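PDB 3GVX: glycerate dehydrogenase related protein, which probably reduces glyoxylate or hydroxypyruvate using NADH or NADPH, as a D-isomer specific 2-hydroxyacid dehydrogenase. Local coordinates for residues B[52-57]-B[273-278]; B[86-91]-B[255-260]; B[133-138]-B[153-158]; B[140-145]-B[157-162]; B[234-239]-B[243-248]. One frame throughout, in Å; residues are numbered along the deposited sequence.

Interaction 1. Residues B[52-57]-B[273-278]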
# COMPACT_ATOMS: atom_id res chain seq x y z
N MSE B 52 21.56 26.43 -12.35
CA MSE B 52 21.21 25.06 -12.05
C MSE B 52 21.08 24.15 -13.25
O MSE B 52 20.52 24.53 -14.27
CB MSE B 52 19.92 25.05 -11.23
CG MSE B 52 19.38 23.66 -10.83
SE MSE B 52 18.61 22.87 -12.26
CE MSE B 52 17.29 22.30 -11.77
N ILE B 53 21.59 22.94 -13.08
CA ILE B 53 21.53 21.93 -14.12
C ILE B 53 20.84 20.70 -13.58
O ILE B 53 21.24 20.14 -12.56
CB ILE B 53 22.95 21.57 -14.60
CG1 ILE B 53 23.64 22.84 -15.12
CG2 ILE B 53 22.89 20.49 -15.67
CD1 ILE B 53 25.07 22.66 -15.53
N GLN B 54 19.78 20.29 -14.26
CA GLN B 54 18.99 19.13 -13.85
C GLN B 54 19.06 17.94 -14.80
O GLN B 54 18.52 18.00 -15.90
CB GLN B 54 17.53 19.54 -13.69
CG GLN B 54 16.62 18.40 -13.30
CD GLN B 54 16.72 18.05 -11.84
OE1 GLN B 54 16.44 18.87 -10.96
NE2 GLN B 54 17.13 16.81 -11.55
N ALA B 55 19.72 16.87 -14.37
CA ALA B 55 19.81 15.65 -15.16
C ALA B 55 18.47 14.93 -14.98
O ALA B 55 17.85 15.02 -13.92
CB ALA B 55 20.95 14.77 -14.66
N ILE B 56 18.01 14.23 -16.00
CA ILE B 56 16.74 13.53 -15.89
C ILE B 56 16.96 12.09 -15.48
O ILE B 56 16.02 11.38 -15.18
CB ILE B 56 15.96 13.56 -17.21
CG1 ILE B 56 16.77 12.87 -18.30
CG2 ILE B 56 15.62 14.99 -17.57
CD1 ILE B 56 15.95 12.30 -19.42
N SER B 57 18.22 11.67 -15.46
CA SER B 57 18.56 10.30 -15.06
C SER B 57 18.81 10.24 -13.55
O SER B 57 18.94 11.28 -12.90
CB SER B 57 19.78 9.80 -15.83
OG SER B 57 20.91 10.60 -15.58
N PHE B 273 11.31 17.86 -13.97
CA PHE B 273 10.85 19.25 -14.06
C PHE B 273 10.37 19.79 -12.74
O PHE B 273 10.57 20.95 -12.42
CB PHE B 273 9.71 19.40 -15.09
CG PHE B 273 10.13 19.17 -16.51
CD1 PHE B 273 11.27 19.75 -17.03
CD2 PHE B 273 9.38 18.36 -17.34
CE1 PHE B 273 11.66 19.52 -18.34
CE2 PHE B 273 9.77 18.13 -18.64
CZ PHE B 273 10.91 18.71 -19.13
N GLU B 274 9.73 18.92 -11.97
CA GLU B 274 9.23 19.31 -10.67
C GLU B 274 10.36 19.73 -9.76
O GLU B 274 10.24 20.72 -9.04
CB GLU B 274 8.41 18.19 -10.05
CG GLU B 274 7.03 18.10 -10.67
CD GLU B 274 6.14 17.01 -10.09
OE1 GLU B 274 6.67 16.00 -9.57
OE2 GLU B 274 4.91 17.14 -10.15
N ASN B 275 11.48 19.01 -9.80
CA ASN B 275 12.59 19.40 -8.96
C ASN B 275 13.10 20.77 -9.36
O ASN B 275 13.62 21.50 -8.53
CB ASN B 275 13.75 18.40 -9.02
CG ASN B 275 14.75 18.63 -7.90
OD1 ASN B 275 15.95 18.78 -8.13
ND2 ASN B 275 14.24 18.66 -6.67
N VAL B 276 12.98 21.10 -10.63
CA VAL B 276 13.43 22.40 -11.13
C VAL B 276 12.59 23.51 -10.51
O VAL B 276 13.10 24.53 -10.06
CB VAL B 276 13.32 22.48 -12.66
CG1 VAL B 276 13.38 23.94 -13.12
CG2 VAL B 276 14.43 21.65 -13.31
N ARG B 277 11.29 23.29 -10.50
CA ARG B 277 10.34 24.22 -9.93
C ARG B 277 10.57 24.36 -8.43
O ARG B 277 10.54 25.46 -7.89
CB ARG B 277 8.93 23.73 -10.28
CG ARG B 277 7.97 23.59 -9.15
CD ARG B 277 6.66 24.19 -9.59
NE ARG B 277 6.51 25.57 -9.13
CZ ARG B 277 5.58 26.41 -9.56
NH1 ARG B 277 4.71 26.03 -10.48
NH2 ARG B 277 5.50 27.63 -9.03
N ASN B 278 10.82 23.24 -7.77
CA ASN B 278 11.06 23.23 -6.33
C ASN B 278 12.37 23.88 -5.98
O ASN B 278 12.50 24.56 -4.97
CB ASN B 278 11.06 21.81 -5.80
CG ASN B 278 9.69 21.21 -5.80
OD1 ASN B 278 9.52 20.01 -5.55
ND2 ASN B 278 8.69 22.04 -6.06
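The amide nitrogen NE2 of Q54, a residue whose aliphatic part rests on V276, is gripped by two backbone oxygens. NE2 of Q54 donates to A55 O at 3.1 Å in an almost straight bond (N-H...O 175°) that lies in the plane of its own amide, and more weakly to S76 O. Strand 52-55 is an inner strand of the five-stranded parallel sheet, ordered 2-1-3-4-5 as in flavodoxin-like folds, and helix 266-279 returns from the far end of the chain to cover it. The short axes run nearly antiparallel, 9.0 Å apart at closest approach. M52 and Q54, two residues apart on the strand, both turn toward the helix, while I53 between them faces the other way onto V72 and L74. The strand puts Q54 CB 3.8 Å from V276 CG2; CG, anti to the backbone N (chi1 178°), runs along the same methyl, and the bend at chi2 (78°) turns the amide forward along the strand, toward A55. Its OE1 comes within 3.3 Å of N275 CB, and the two amide planes stand nearly perpendicular. Were Q54 cut back to an alanine, A55 O and S76 O would probably lose this donor, and a gap would probably open where CG and the amide lay between V276 and N275. Selenomethionine M52 sends its bent chain toward the same valine methyl; the modelled 3.3 Å between M52 CE and V276 CG2 is tighter than usual van der Waals contact, so the exact place of CE is doubtful.

Interaction 2. Residues B[86-91]-B[255-260]. With K (potassium ion), chain D.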
# COMPACT_ATOMS: atom_id res chain seq x y z
N ALA B 86 9.56 1.05 -3.26
CA ALA B 86 8.72 1.06 -2.07
C ALA B 86 7.37 0.41 -2.40
O ALA B 86 6.83 -0.33 -1.59
CB ALA B 86 8.53 2.48 -1.55
N GLU B 87 6.86 0.70 -3.60
CA GLU B 87 5.59 0.13 -4.04
C GLU B 87 5.68 -1.38 -4.22
O GLU B 87 4.74 -2.11 -3.92
CB GLU B 87 5.13 0.73 -5.37
CG GLU B 87 4.49 2.09 -5.28
CD GLU B 87 3.93 2.53 -6.64
OE1 GLU B 87 3.64 1.66 -7.47
OE2 GLU B 87 3.78 3.74 -6.88
N HIS B 88 6.83 -1.84 -4.69
CA HIS B 88 7.01 -3.27 -4.89
C HIS B 88 7.13 -3.98 -3.56
O HIS B 88 6.70 -5.12 -3.42
CB HIS B 88 8.26 -3.58 -5.72
CG HIS B 88 8.34 -5.00 -6.15
ND1 HIS B 88 7.71 -5.47 -7.27
CD2 HIS B 88 8.92 -6.08 -5.56
CE1 HIS B 88 7.89 -6.78 -7.36
NE2 HIS B 88 8.62 -7.17 -6.34
N ALA B 89 7.73 -3.30 -2.58
CA ALA B 89 7.89 -3.86 -1.25
C ALA B 89 6.54 -4.01 -0.56
O ALA B 89 6.27 -5.02 0.09
CB ALA B 89 8.84 -2.99 -0.42
N PHE B 90 5.67 -3.03 -0.71
CA PHE B 90 4.38 -3.16 -0.08
C PHE B 90 3.54 -4.23 -0.79
O PHE B 90 2.72 -4.89 -0.16
CB PHE B 90 3.67 -1.81 0.02
CG PHE B 90 3.95 -1.09 1.32
CD1 PHE B 90 3.18 -1.32 2.45
CD2 PHE B 90 5.05 -0.26 1.45
CE1 PHE B 90 3.52 -0.75 3.69
CE2 PHE B 90 5.39 0.31 2.68
CZ PHE B 90 4.62 0.05 3.79
N ALA B 91 3.80 -4.43 -2.08
CA ALA B 91 3.08 -5.44 -2.85
C ALA B 91 3.40 -6.85 -2.33
O ALA B 91 2.50 -7.68 -2.20
CB ALA B 91 3.42 -5.32 -4.33
N HIS B 255 14.15 -9.36 -9.28
CA HIS B 255 14.83 -8.08 -9.34
C HIS B 255 14.09 -7.08 -10.23
O HIS B 255 14.69 -6.45 -11.10
CB HIS B 255 16.23 -8.30 -9.91
CG HIS B 255 17.27 -7.36 -9.39
ND1 HIS B 255 18.35 -7.78 -8.65
CD2 HIS B 255 17.37 -6.01 -9.48
CE1 HIS B 255 19.07 -6.73 -8.29
NE2 HIS B 255 18.49 -5.65 -8.78
N VAL B 256 12.78 -6.95 -10.03
CA VAL B 256 11.96 -6.03 -10.82
C VAL B 256 11.38 -4.90 -9.99
O VAL B 256 10.59 -4.11 -10.48
CB VAL B 256 10.78 -6.77 -11.48
CG1 VAL B 256 11.27 -7.73 -12.57
CG2 VAL B 256 9.98 -7.50 -10.41
N ALA B 257 11.77 -4.81 -8.72
CA ALA B 257 11.25 -3.77 -7.84
C ALA B 257 11.43 -2.35 -8.39
O ALA B 257 10.51 -1.54 -8.37
CB ALA B 257 11.87 -3.89 -6.44
N GLY B 258 12.62 -2.05 -8.90
CA GLY B 258 12.89 -0.73 -9.44
C GLY B 258 12.74 -0.63 -10.94
O GLY B 258 13.36 0.20 -11.60
N GLY B 259 11.89 -1.49 -11.48
CA GLY B 259 11.67 -1.52 -12.91
C GLY B 259 12.55 -2.61 -13.50
O GLY B 259 12.75 -3.66 -12.89
N MSE B 260 13.10 -2.34 -14.67
CA MSE B 260 13.97 -3.28 -15.38
C MSE B 260 15.10 -2.50 -16.01
O MSE B 260 14.98 -1.29 -16.20
CB MSE B 260 13.20 -3.96 -16.50
CG MSE B 260 12.75 -5.38 -16.28
SE MSE B 260 11.40 -5.62 -17.42
CE MSE B 260 12.22 -6.26 -18.85
K K D . 7.99 -3.51 -9.11
O HOH W 1 6.95 -1.31 -8.28
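A potassium site at the subunit interface joins helix 79-97 to the loop that follows strand 250-252, with H88 and A257 in contact beside the ion. H88 binds potassium through ND1 at 2.7 Å, and the carbonyl oxygens V256 O and A257 O follow at 3.0 Å and 3.3 Å from the metal. A water 2.6 Å from the potassium and OG1 of T117 of the second subunit complete the ligands found. With CG anti to its backbone N (chi1 -169°), the imidazole reaches off the helix. A257 CA sits over one ring face in a CH-pi contact, 4.0 Å from the centroid of the H88 ring. The other ring nitrogen, NE2, is hydrogen-bonded to S253 OG, which together with the metal fixes the rotation of the ring. V256 CG2 approaches H88 CE1 obliquely at 3.8 Å. V256 opens a type I turn closed by G259 N on V256 O, the same oxygen that faces the ion. D234, just beyond strand 230-233, receives the backbone N-H groups of V256 and A257, while on another side of helix 79-97 A86 and F90 pack against helix 132-143.

Interaction 3. Residues B[133-138]-B[153-158]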
# COMPACT_ATOMS: atom_id res chain seq x y z
N ILE B 133 15.10 4.55 -0.48
CA ILE B 133 14.09 3.51 -0.43
C ILE B 133 13.45 3.42 0.94
O ILE B 133 12.24 3.37 1.06
CB ILE B 133 14.71 2.17 -0.83
CG1 ILE B 133 15.18 2.25 -2.28
CG2 ILE B 133 13.71 1.04 -0.55
CD1 ILE B 133 15.87 1.03 -2.80
N GLY B 134 14.29 3.42 1.97
CA GLY B 134 13.79 3.36 3.32
C GLY B 134 12.90 4.54 3.67
O GLY B 134 11.94 4.39 4.42
N ARG B 135 13.22 5.72 3.14
CA ARG B 135 12.42 6.91 3.41
C ARG B 135 11.07 6.84 2.75
O ARG B 135 10.07 7.19 3.35
CB ARG B 135 13.18 8.16 2.98
CG ARG B 135 14.40 8.43 3.84
CD ARG B 135 15.38 9.44 3.26
NE ARG B 135 16.65 9.34 3.98
CZ ARG B 135 17.01 10.08 5.02
NH1 ARG B 135 16.20 11.01 5.49
NH2 ARG B 135 18.17 9.85 5.62
N ARG B 136 11.05 6.37 1.52
CA ARG B 136 9.82 6.22 0.76
C ARG B 136 8.95 5.13 1.36
O ARG B 136 7.75 5.25 1.42
CB ARG B 136 10.14 5.91 -0.70
CG ARG B 136 8.93 5.86 -1.59
CD ARG B 136 8.13 7.16 -1.56
NE ARG B 136 6.93 7.04 -2.38
CZ ARG B 136 6.05 8.01 -2.62
NH1 ARG B 136 6.23 9.22 -2.10
NH2 ARG B 136 5.00 7.76 -3.40
N VAL B 137 9.59 4.05 1.80
CA VAL B 137 8.91 2.92 2.42
C VAL B 137 8.24 3.40 3.69
O VAL B 137 7.08 3.07 3.94
CB VAL B 137 9.92 1.74 2.73
CG1 VAL B 137 9.36 0.84 3.83
CG2 VAL B 137 10.18 0.93 1.45
N ALA B 138 8.96 4.20 4.47
CA ALA B 138 8.46 4.76 5.72
C ALA B 138 7.30 5.74 5.53
O ALA B 138 6.45 5.87 6.40
CB ALA B 138 9.60 5.42 6.49
N ARG B 153 22.84 4.38 9.55
CA ARG B 153 24.09 5.07 9.60
C ARG B 153 23.61 6.51 9.45
O ARG B 153 23.55 7.08 8.35
CB ARG B 153 24.94 4.65 8.40
CG ARG B 153 24.72 3.19 7.96
CD ARG B 153 25.26 2.20 9.00
NE ARG B 153 26.45 2.72 9.67
CZ ARG B 153 27.54 2.01 9.95
NH1 ARG B 153 27.61 0.73 9.61
NH2 ARG B 153 28.55 2.58 10.59
N SER B 154 23.21 7.05 10.60
CA SER B 154 22.69 8.40 10.78
C SER B 154 21.81 9.07 9.73
O SER B 154 22.00 8.94 8.53
CB SER B 154 23.84 9.35 11.10
OG SER B 154 23.34 10.64 11.37
N SER B 155 20.87 9.82 10.27
CA SER B 155 19.89 10.60 9.53
C SER B 155 18.63 9.80 9.32
O SER B 155 18.61 8.79 8.61
CB SER B 155 20.45 11.08 8.19
OG SER B 155 19.78 12.25 7.76
N VAL B 156 17.59 10.24 9.99
CA VAL B 156 16.28 9.64 9.87
C VAL B 156 15.46 10.89 9.75
O VAL B 156 15.96 11.99 9.98
CB VAL B 156 15.84 8.87 11.13
CG1 VAL B 156 16.73 7.65 11.34
CG2 VAL B 156 15.81 9.80 12.34
N ASP B 157 14.22 10.73 9.37
CA ASP B 157 13.40 11.90 9.28
C ASP B 157 12.26 11.77 10.24
O ASP B 157 12.30 10.99 11.19
CB ASP B 157 12.88 12.08 7.86
CG ASP B 157 12.19 10.85 7.34
OD1 ASP B 157 11.78 9.99 8.14
OD2 ASP B 157 12.04 10.72 6.11
N GLN B 158 11.24 12.56 9.99
CA GLN B 158 10.08 12.56 10.83
C GLN B 158 9.22 11.30 10.72
O GLN B 158 8.39 11.08 11.57
CB GLN B 158 9.21 13.75 10.46
CG GLN B 158 8.06 13.34 9.59
CD GLN B 158 7.77 14.34 8.52
OE1 GLN B 158 6.97 15.25 8.70
NE2 GLN B 158 8.44 14.18 7.38
O HOH W 2 10.06 9.30 5.03
O HOH W 3 13.63 11.85 4.00
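The backbones of R135, on helix 132-143, and D157, in the loop after strand 147-151, pass at some distance, 7.8 Å between their CA atoms, so that side chains and water make the link. R135 runs out extended from CG to NE alongside D157, the two side chains pointing opposite ways and the guanidinium and carboxylate planes turned 84° to each other. Although the charges are opposite, NH1 of R135 stays 4.2 Å from OD2 of D157, beyond a salt bridge. One water bridges the charges, accepting from R135 NH1 at 3.1 Å and donating to D157 OD2; a second ties the carboxylate to the helix backbone, donating both to D157 OD2, at 2.7 Å, and to the main-chain R135 O. The single oxygen OD2 therefore collects two water protons, whereas OD1 is taken by Y130 OH and by the backbone N of N159. The carboxylate is thus tied down through both oxygens, and its negative charge would probably still steady the arginine through the bridging water. Y130 also receives a weak bond on its main-chain O from R135 NE. Farther along, the guanidinium reaches S155: its NH2 lies 3.2 Å from S155 O, and CB of that serine stands at the guanidinium edge, near its plane. S155 itself is solvent-exposed. G134, inside the first turn of the helix, fits the last glycine of a GxGxxG pattern, consistent with a Rossmann domain, where the loop after the second strand commonly approaches the adenosine end of the bound nucleotide.

Interaction 4. Residues B[140-145]-B[157-162]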
# COMPACT_ATOMS: atom_id res chain seq x y z
N LEU B 140 5.05 5.46 3.14
CA LEU B 140 3.90 4.59 2.90
C LEU B 140 3.47 3.90 4.21
O LEU B 140 2.28 3.80 4.50
CB LEU B 140 4.23 3.53 1.84
CG LEU B 140 4.54 4.02 0.43
CD1 LEU B 140 4.86 2.80 -0.44
CD2 LEU B 140 3.35 4.82 -0.13
N ALA B 141 4.44 3.46 5.00
CA ALA B 141 4.16 2.80 6.27
C ALA B 141 3.37 3.69 7.23
O ALA B 141 2.46 3.23 7.89
CB ALA B 141 5.46 2.31 6.91
N LYS B 142 3.72 4.98 7.29
CA LYS B 142 3.01 5.92 8.15
C LYS B 142 1.58 6.06 7.67
O LYS B 142 0.67 6.15 8.47
CB LYS B 142 3.69 7.30 8.16
CG LYS B 142 5.12 7.30 8.69
CD LYS B 142 5.23 6.60 10.04
CE LYS B 142 4.37 7.23 11.12
NZ LYS B 142 4.45 6.46 12.40
N ALA B 143 1.40 6.06 6.36
CA ALA B 143 0.06 6.17 5.80
C ALA B 143 -0.79 4.95 6.18
O ALA B 143 -1.97 5.08 6.48
CB ALA B 143 0.15 6.30 4.29
N PHE B 144 -0.17 3.78 6.18
CA PHE B 144 -0.86 2.54 6.55
C PHE B 144 -1.07 2.45 8.05
O PHE B 144 -1.63 1.49 8.55
CB PHE B 144 -0.08 1.31 6.04
CG PHE B 144 -0.41 0.91 4.64
CD1 PHE B 144 -1.59 0.25 4.36
CD2 PHE B 144 0.44 1.20 3.59
CE1 PHE B 144 -1.92 -0.10 3.07
CE2 PHE B 144 0.11 0.84 2.29
CZ PHE B 144 -1.07 0.19 2.04
N GLY B 145 -0.59 3.46 8.77
CA GLY B 145 -0.73 3.47 10.21
C GLY B 145 0.31 2.64 10.94
O GLY B 145 0.16 2.33 12.11
N ASP B 157 14.22 10.73 9.37
CA ASP B 157 13.40 11.90 9.28
C ASP B 157 12.26 11.77 10.24
O ASP B 157 12.30 10.99 11.19
CB ASP B 157 12.88 12.08 7.86
CG ASP B 157 12.19 10.85 7.34
OD1 ASP B 157 11.78 9.99 8.14
OD2 ASP B 157 12.04 10.72 6.11
N GLN B 158 11.24 12.56 9.99
CA GLN B 158 10.08 12.56 10.83
C GLN B 158 9.22 11.30 10.72
O GLN B 158 8.39 11.08 11.57
CB GLN B 158 9.21 13.75 10.46
CG GLN B 158 8.06 13.34 9.59
CD GLN B 158 7.77 14.34 8.52
OE1 GLN B 158 6.97 15.25 8.70
NE2 GLN B 158 8.44 14.18 7.38
N ASN B 159 9.37 10.48 9.68
CA ASN B 159 8.53 9.29 9.60
C ASN B 159 9.11 8.09 10.34
O ASN B 159 8.68 6.96 10.14
CB ASN B 159 8.22 8.92 8.15
CG ASN B 159 7.26 9.87 7.52
OD1 ASN B 159 6.39 10.43 8.19
ND2 ASN B 159 7.39 10.06 6.21
N VAL B 160 10.08 8.35 11.21
CA VAL B 160 10.69 7.30 12.00
C VAL B 160 10.35 7.49 13.47
O VAL B 160 10.61 8.55 14.04
CB VAL B 160 12.21 7.30 11.88
CG1 VAL B 160 12.78 6.29 12.87
CG2 VAL B 160 12.65 7.00 10.45
N ASP B 161 9.77 6.48 14.10
CA ASP B 161 9.42 6.62 15.49
C ASP B 161 10.49 6.11 16.44
O ASP B 161 10.58 6.55 17.58
CB ASP B 161 8.10 5.90 15.76
CG ASP B 161 7.04 6.25 14.74
OD1 ASP B 161 6.65 7.42 14.66
OD2 ASP B 161 6.60 5.35 14.00
N VAL B 162 11.30 5.17 15.98
CA VAL B 162 12.35 4.61 16.82
C VAL B 162 13.64 4.33 16.07
O VAL B 162 13.65 3.73 14.99
CB VAL B 162 11.88 3.29 17.49
CG1 VAL B 162 12.99 2.75 18.41
CG2 VAL B 162 10.57 3.50 18.25
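K142 curls toward D161 through three successive turns of similar size: CG lies anti to the carbonyl carbon (chi1 -61°), and the chain bends again at chi2 (-51°) and chi3 (-59°). The fold brings NZ back to the carboxylate, where it makes a salt bridge to D161 OD2 at 2.9 Å on the syn lone pair, with a weaker second bond to OD1 of the same residue at 3.3 Å. The ammonium also donates to M146 O, and D161 OD2 accepts from the backbone N of V148, so each half of the ion pair has a further main-chain partner. On its way the lysine chain slides along N159: K142 CG is 3.4 Å from N159 OD1, while CD passes 3.5 Å from the carbonyl N159 O. This contact ties the C-terminal end of helix 132-143, the crossover helix of a Rossmann beta-alpha-beta unit, to the loop leading into the edge strand 162-163. The helix stops in a Schellman motif, with G145 at positive phi and its N bonded to K142 O. Across from it, the type I turn from D157 to V160 places N159, and an Asx turn reinforces it, N159 N meeting D157 OD1 at 2.9 Å from above the carboxylate plane. The same helix end reaches the second subunit, where A143 O accepts from H139 NE2 of that chain.

Interaction 5. Residues B[234-239]-B[243-248]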
# COMPACT_ATOMS: atom_id res chain seq x y z
N ASP B 234 13.03 -9.62 -3.63
CA ASP B 234 13.05 -9.24 -5.02
C ASP B 234 14.44 -9.54 -5.57
O ASP B 234 14.71 -9.31 -6.74
CB ASP B 234 12.73 -7.76 -5.17
CG ASP B 234 12.75 -7.32 -6.61
OD1 ASP B 234 12.07 -7.94 -7.45
OD2 ASP B 234 13.46 -6.34 -6.90
N VAL B 235 15.32 -10.07 -4.72
CA VAL B 235 16.68 -10.40 -5.13
C VAL B 235 17.14 -11.74 -4.60
O VAL B 235 16.97 -12.07 -3.42
CB VAL B 235 17.69 -9.34 -4.65
CG1 VAL B 235 17.31 -7.97 -5.19
CG2 VAL B 235 17.77 -9.37 -3.13
N TRP B 236 17.72 -12.53 -5.48
CA TRP B 236 18.19 -13.85 -5.10
C TRP B 236 19.69 -13.96 -5.31
O TRP B 236 20.27 -13.16 -6.04
CB TRP B 236 17.44 -14.89 -5.91
CG TRP B 236 17.54 -16.22 -5.32
CD1 TRP B 236 18.39 -17.21 -5.70
CD2 TRP B 236 16.81 -16.73 -4.20
NE1 TRP B 236 18.24 -18.30 -4.90
CE2 TRP B 236 17.28 -18.03 -3.96
CE3 TRP B 236 15.81 -16.21 -3.36
CZ2 TRP B 236 16.78 -18.84 -2.94
CZ3 TRP B 236 15.32 -17.00 -2.35
CH2 TRP B 236 15.82 -18.31 -2.14
N TRP B 237 20.34 -14.93 -4.67
CA TRP B 237 21.77 -15.04 -4.88
C TRP B 237 22.06 -15.55 -6.28
O TRP B 237 21.27 -16.30 -6.88
CB TRP B 237 22.41 -15.96 -3.83
CG TRP B 237 22.12 -15.54 -2.43
CD1 TRP B 237 22.92 -14.80 -1.61
CD2 TRP B 237 20.94 -15.83 -1.69
NE1 TRP B 237 22.30 -14.61 -0.40
CE2 TRP B 237 21.09 -15.24 -0.42
CE3 TRP B 237 19.77 -16.55 -1.97
CZ2 TRP B 237 20.11 -15.31 0.57
CZ3 TRP B 237 18.79 -16.63 -0.99
CH2 TRP B 237 18.97 -16.02 0.27
N ASN B 238 23.19 -15.08 -6.78
CA ASN B 238 23.72 -15.37 -8.10
C ASN B 238 22.94 -14.66 -9.18
O ASN B 238 23.43 -13.68 -9.72
CB ASN B 238 23.79 -16.88 -8.34
CG ASN B 238 24.60 -17.59 -7.27
OD1 ASN B 238 25.58 -17.03 -6.75
ND2 ASN B 238 24.22 -18.82 -6.95
N GLU B 239 21.72 -15.09 -9.49
CA GLU B 239 20.95 -14.40 -10.54
C GLU B 239 21.79 -14.22 -11.81
O GLU B 239 22.82 -13.57 -11.79
CB GLU B 239 20.55 -13.00 -10.09
CG GLU B 239 19.48 -12.88 -9.02
CD GLU B 239 19.19 -11.41 -8.72
OE1 GLU B 239 19.07 -10.63 -9.68
OE2 GLU B 239 19.10 -11.04 -7.53
N THR B 243 19.12 -20.86 -7.54
CA THR B 243 18.87 -22.14 -7.16
C THR B 243 18.23 -22.29 -5.86
O THR B 243 18.47 -21.60 -5.08
CB THR B 243 20.26 -22.93 -7.08
OG1 THR B 243 21.10 -22.40 -6.10
CG2 THR B 243 20.91 -22.79 -8.26
N GLU B 244 17.44 -23.25 -5.57
CA GLU B 244 17.18 -23.52 -4.20
C GLU B 244 16.00 -22.63 -3.76
O GLU B 244 15.60 -22.43 -2.75
CB GLU B 244 18.45 -23.27 -3.50
CG GLU B 244 18.85 -24.26 -2.48
CD GLU B 244 20.16 -23.96 -1.77
OE1 GLU B 244 20.45 -24.32 -0.68
OE2 GLU B 244 20.99 -23.38 -2.32
N THR B 245 15.54 -22.10 -4.76
CA THR B 245 14.41 -21.21 -4.86
C THR B 245 12.99 -21.68 -4.50
O THR B 245 12.14 -20.85 -4.17
CB THR B 245 14.43 -20.62 -6.28
OG1 THR B 245 14.52 -19.20 -6.18
CG2 THR B 245 13.25 -21.07 -7.10
N ASN B 246 12.71 -22.98 -4.53
CA ASN B 246 11.37 -23.48 -4.21
C ASN B 246 11.11 -23.62 -2.71
O ASN B 246 11.00 -24.73 -2.18
CB ASN B 246 11.10 -24.82 -4.90
CG ASN B 246 9.63 -25.21 -4.85
OD1 ASN B 246 8.85 -24.65 -4.08
ND2 ASN B 246 9.25 -26.18 -5.67
N LEU B 247 11.00 -22.48 -2.03
CA LEU B 247 10.72 -22.42 -0.59
C LEU B 247 9.22 -22.25 -0.36
O LEU B 247 8.54 -21.60 -1.15
CB LEU B 247 11.47 -21.23 0.03
CG LEU B 247 12.97 -21.49 0.25
CD1 LEU B 247 13.75 -20.18 0.16
CD2 LEU B 247 13.17 -22.20 1.59
N ARG B 248 8.71 -22.84 0.71
CA ARG B 248 7.29 -22.68 1.00
C ARG B 248 7.06 -21.27 1.49
O ARG B 248 6.42 -20.46 0.80
CB ARG B 248 6.80 -23.65 2.08
CG ARG B 248 5.36 -23.35 2.50
CD ARG B 248 4.85 -24.24 3.64
NE ARG B 248 4.87 -23.56 4.93
CZ ARG B 248 5.96 -23.16 5.57
NH1 ARG B 248 7.15 -23.36 5.05
NH2 ARG B 248 5.85 -22.54 6.74
O HOH W 4 20.88 -19.38 -6.11
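The long loop between strands 230-233 and 250-252 folds round the indole of W236, which meets T243, T245 and L247. OG1 of T245 stands over the centre of one face, 3.7 Å above the ring plane of W236. The opposite face meets the neighbouring indole, W237 CZ3 lying 3.4 Å above that plane and toward its rim, while W236 NE1 in turn sits at the edge of the W237 ring. At the in-plane edge of W236, CH2 touches L247 CD1 at 3.6 Å. Its first torsion (chi1 -163°) sets CG anti to the backbone N and carries the ring across to the returning chain. The loop is a crossover connection between two neighbouring parallel strands of the Rossmann sheet, and it folds back on this tryptophan without regular secondary structure. The polar edge is lightly held: NE1 gives T243 O a weak, bent bond of 3.3 Å (142°), and another weak one to a water at 3.1 Å. That water also donates to W237 O and accepts from T243 N at 2.7 Å, stitching both arms of the loop together. With an alanine in place of this indole, a gap would probably open between T245 and W237 and L247 CD1 would lose its aromatic neighbour. At the base, W236 N donates to E239 OE2 at 2.9 Å, and on the far arm L247 O accepts from K108 NZ of the second subunit.

How the interactions relate
Interaction 1 stands apart: it joins the five-stranded sheet to helix 266-279, and its residues bracket all the others in sequence. Its centre lies about 24 Å from that of interaction 2 and about 38 Å from that of interaction 5. Interactions 3 and 4, with centres about 9 Å apart, share helix 132-143, D157 and Q158; they precede interaction 5 in sequence, all three between the two segments of interaction 2. Interaction 2 touches these three and so lies between them, its centre about 17, 19 and 16 Å from theirs. Interactions 2, 4 and 5 reach the second subunit, so the same domain that carries the Rossmann sheet also supplies contacts to the second subunit.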